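Local structure of hypothetical protein (4QAN) at residues 283-287 with 288-292. The protein is of unknown function but has a cystatin-like fold, is a divergent member of the NTF2-like superfamily, and can bind a magnesium ion. Numbering follows the deposited sequence. Where two conformers were deposited one is given.
Sequences YGKSE and EQLNK
The flat amide of Gln289 lies against Ser286, and its OE1 takes two hydrogen bonds from that residue. Ser286 OG donates to Gln289 OE1 in the carbonyl plane, on a lone pair, at 2.9 Å. Ser286 N reaches the same OE1 from above the plane, 63° out of it, with a nearly straight N-H. Lys285 CG lies over the same face as Ser286 N, 4.0 Å from Gln289 NE2. The side chains of Glu287 and Asn291 run alongside each other, pointing the same way. Their carboxylate and amide planes are 7° apart, but the two groups do not stack; the touch is Glu287 CG to Asn291 ND2, 4.2 Å.

Ser286 is the N-cap. Its OG sits between its own backbone N and carbonyl carbon (chi1 71°), which turns it to accept from Gln289 N at 3.3 Å. With the bond from Ser286 N back to Gln289 OE1, this completes a capping box. An alanine in place of Gln289 would lack OE1, which would probably leave Ser286 N without this acceptor and keep just the half of the box in which Ser286 OG accepts from the backbone.

The first helical turn follows directly. Leu290 N donates to Ser286 O at 2.9 Å, and Asn291 N to Glu287 O at 3.1 Å. Leu290 is buried, and its CD2 packs on Lys285 CB at 3.9 Å. The amine of Lys285 bends away to the carbonyl of Arg281.

The box starts helix 287-296 at the surface, after the loop from helix 254-275. Glu287, Leu290 and Asn291 rest on helix 61-67, through Val62 and Glu66.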
ATOM      1  N   TYR A 283     -15.206  11.851   8.776  1.00 51.43           N
ATOM      2  CA  TYR A 283     -15.915  13.131   8.702  1.00 54.65           C
ATOM      3  C   TYR A 283     -16.556  13.502  10.024  1.00 59.49           C
ATOM      4  O   TYR A 283     -16.919  12.627  10.823  1.00 57.55           O
ATOM      5  CB  TYR A 283     -16.961  13.159   7.584  1.00 55.96           C
ATOM      6  CG  TYR A 283     -18.066  12.121   7.643  1.00 61.90           C
ATOM      7  CD1 TYR A 283     -19.086  12.189   8.599  1.00 73.87           C
ATOM      8  CD2 TYR A 283     -18.124  11.096   6.710  1.00 62.48           C
ATOM      9  CE1 TYR A 283     -20.120  11.255   8.627  1.00 73.36           C
ATOM     10  CE2 TYR A 283     -19.153  10.157   6.729  1.00 64.25           C
ATOM     11  CZ  TYR A 283     -20.147  10.240   7.688  1.00 69.30           C
ATOM     12  OH  TYR A 283     -21.166   9.312   7.712  1.00 66.98           O
ATOM     13  N   GLY A 284     -16.685  14.809  10.240  1.00 64.49           N
ATOM     14  CA  GLY A 284     -17.362  15.348  11.412  1.00 70.00           C
ATOM     15  C   GLY A 284     -16.795  14.824  12.711  1.00 70.38           C
ATOM     16  O   GLY A 284     -17.542  14.473  13.626  1.00 69.86           O
ATOM     17  N   LYS A 285     -15.469  14.751  12.774  1.00 69.32           N
ATOM     18  CA  LYS A 285     -14.773  14.326  13.972  1.00 64.72           C
ATOM     19  C   LYS A 285     -13.801  15.415  14.404  1.00 63.83           C
ATOM     20  O   LYS A 285     -13.033  15.925  13.591  1.00 60.42           O
ATOM     21  CB  LYS A 285     -14.025  13.024  13.708  1.00 66.68           C
ATOM     22  CG  LYS A 285     -14.868  11.772  13.890  1.00 69.28           C
ATOM     23  CD  LYS A 285     -13.970  10.565  14.125  1.00 72.79           C
ATOM     24  CE  LYS A 285     -14.755   9.347  14.579  1.00 77.23           C
ATOM     25  NZ  LYS A 285     -15.563   8.778  13.466  1.00 82.78           N
ATOM     26  N   SER A 286     -13.848  15.773  15.686  1.00 65.92           N
ATOM     27  CA  SER A 286     -12.891  16.713  16.264  1.00 65.24           C
ATOM     28  C   SER A 286     -11.512  16.071  16.368  1.00 63.09           C
ATOM     29  O   SER A 286     -11.367  14.849  16.218  1.00 56.29           O
ATOM     30  CB  SER A 286     -13.344  17.162  17.656  1.00 68.37           C
ATOM     31  OG  SER A 286     -13.221  16.119  18.608  1.00 68.21           O
ATOM     32  N   GLU A 287     -10.513  16.910  16.630  1.00 63.17           N
ATOM     33  CA  GLU A 287      -9.129  16.476  16.790  1.00 62.44           C
ATOM     34  C   GLU A 287      -9.035  15.457  17.905  1.00 62.87           C
ATOM     35  O   GLU A 287      -8.235  14.524  17.844  1.00 61.38           O
ATOM     36  CB  GLU A 287      -8.243  17.673  17.108  1.00 68.87           C
ATOM     37  CG  GLU A 287      -6.772  17.359  17.334  1.00 71.70           C
ATOM     38  CD  GLU A 287      -5.863  18.513  16.926  1.00 77.25           C
ATOM     39  OE1 GLU A 287      -6.239  19.685  17.158  1.00 77.68           O
ATOM     40  OE2 GLU A 287      -4.775  18.249  16.361  1.00 81.74           O
ATOM     41  N   GLU A 288      -9.884  15.627  18.911  1.00 62.25           N
ATOM     42  CA  GLU A 288      -9.910  14.725  20.052  0.50 60.76           C
ATOM     43  C   GLU A 288     -10.431  13.353  19.636  1.00 57.15           C
ATOM     44  O   GLU A 288      -9.837  12.332  19.967  1.00 56.18           O
ATOM     45  CB  GLU A 288     -10.792  15.303  21.156  0.50 61.60           C
ATOM     46  CG  GLU A 288     -10.687  14.580  22.487  0.50 61.90           C
ATOM     47  CD  GLU A 288     -12.048  14.334  23.102  0.50 62.80           C
ATOM     48  OE1 GLU A 288     -12.743  13.415  22.613  0.50 59.88           O
ATOM     49  OE2 GLU A 288     -12.422  15.058  24.056  0.50 63.00           O
ATOM     50  N   GLN A 289     -11.541  13.335  18.903  1.00 56.94           N
ATOM     51  CA  GLN A 289     -12.172  12.072  18.489  1.00 54.12           C
ATOM     52  C   GLN A 289     -11.305  11.304  17.508  1.00 49.20           C
ATOM     53  O   GLN A 289     -11.306  10.072  17.506  1.00 45.55           O
ATOM     54  CB  GLN A 289     -13.524  12.317  17.828  1.00 56.01           C
ATOM     55  CG  GLN A 289     -14.553  12.992  18.699  1.00 60.70           C
ATOM     56  CD  GLN A 289     -15.648  13.611  17.866  1.00 64.78           C
ATOM     57  OE1 GLN A 289     -15.678  14.823  17.671  1.00 75.23           O
ATOM     58  NE2 GLN A 289     -16.533  12.779  17.336  1.00 64.44           N
ATOM     59  N   LEU A 290     -10.592  12.044  16.663  1.00 49.28           N
ATOM     60  CA  LEU A 290      -9.604  11.452  15.773  1.00 47.06           C
ATOM     61  C   LEU A 290      -8.475  10.805  16.573  1.00 47.71           C
ATOM     62  O   LEU A 290      -8.025   9.707  16.244  1.00 44.12           O
ATOM     63  CB  LEU A 290      -9.056  12.487  14.792  1.00 46.12           C
ATOM     64  CG  LEU A 290     -10.035  12.943  13.702  1.00 47.23           C
ATOM     65  CD1 LEU A 290      -9.425  14.079  12.901  1.00 49.74           C
ATOM     66  CD2 LEU A 290     -10.424  11.798  12.777  1.00 47.17           C
ATOM     67  N   ASN A 291      -8.039  11.467  17.638  1.00 49.93           N
ATOM     68  CA  ASN A 291      -7.048  10.867  18.527  1.00 50.78           C
ATOM     69  C   ASN A 291      -7.553   9.586  19.184  1.00 46.85           C
ATOM     70  O   ASN A 291      -6.808   8.611  19.268  1.00 46.08           O
ATOM     71  CB  ASN A 291      -6.551  11.875  19.571  1.00 55.28           C
ATOM     72  CG  ASN A 291      -5.354  12.666  19.082  1.00 59.18           C
ATOM     73  OD1 ASN A 291      -4.423  12.108  18.484  1.00 69.27           O
ATOM     74  ND2 ASN A 291      -5.368  13.964  19.326  1.00 62.61           N
ATOM     75  N   LYS A 292      -8.810   9.558  19.614  1.00 46.02           N
ATOM     76  CA  LYS A 292      -9.371   8.313  20.154  1.00 46.34           C
ATOM     77  C   LYS A 292      -9.304   7.199  19.109  1.00 44.13           C
ATOM     78  O   LYS A 292      -8.917   6.068  19.422  1.00 42.13           O
ATOM     79  CB  LYS A 292     -10.810   8.492  20.655  1.00 49.96           C
ATOM     80  CG  LYS A 292     -10.917   8.957  22.110  1.00 58.39           C
ATOM     81  CD  LYS A 292     -10.428  10.395  22.283  1.00 65.78           C
ATOM     82  CE  LYS A 292     -10.385  10.856  23.733  1.00 69.47           C
ATOM     83  NZ  LYS A 292     -11.744  11.058  24.301  1.00 72.23           N
TER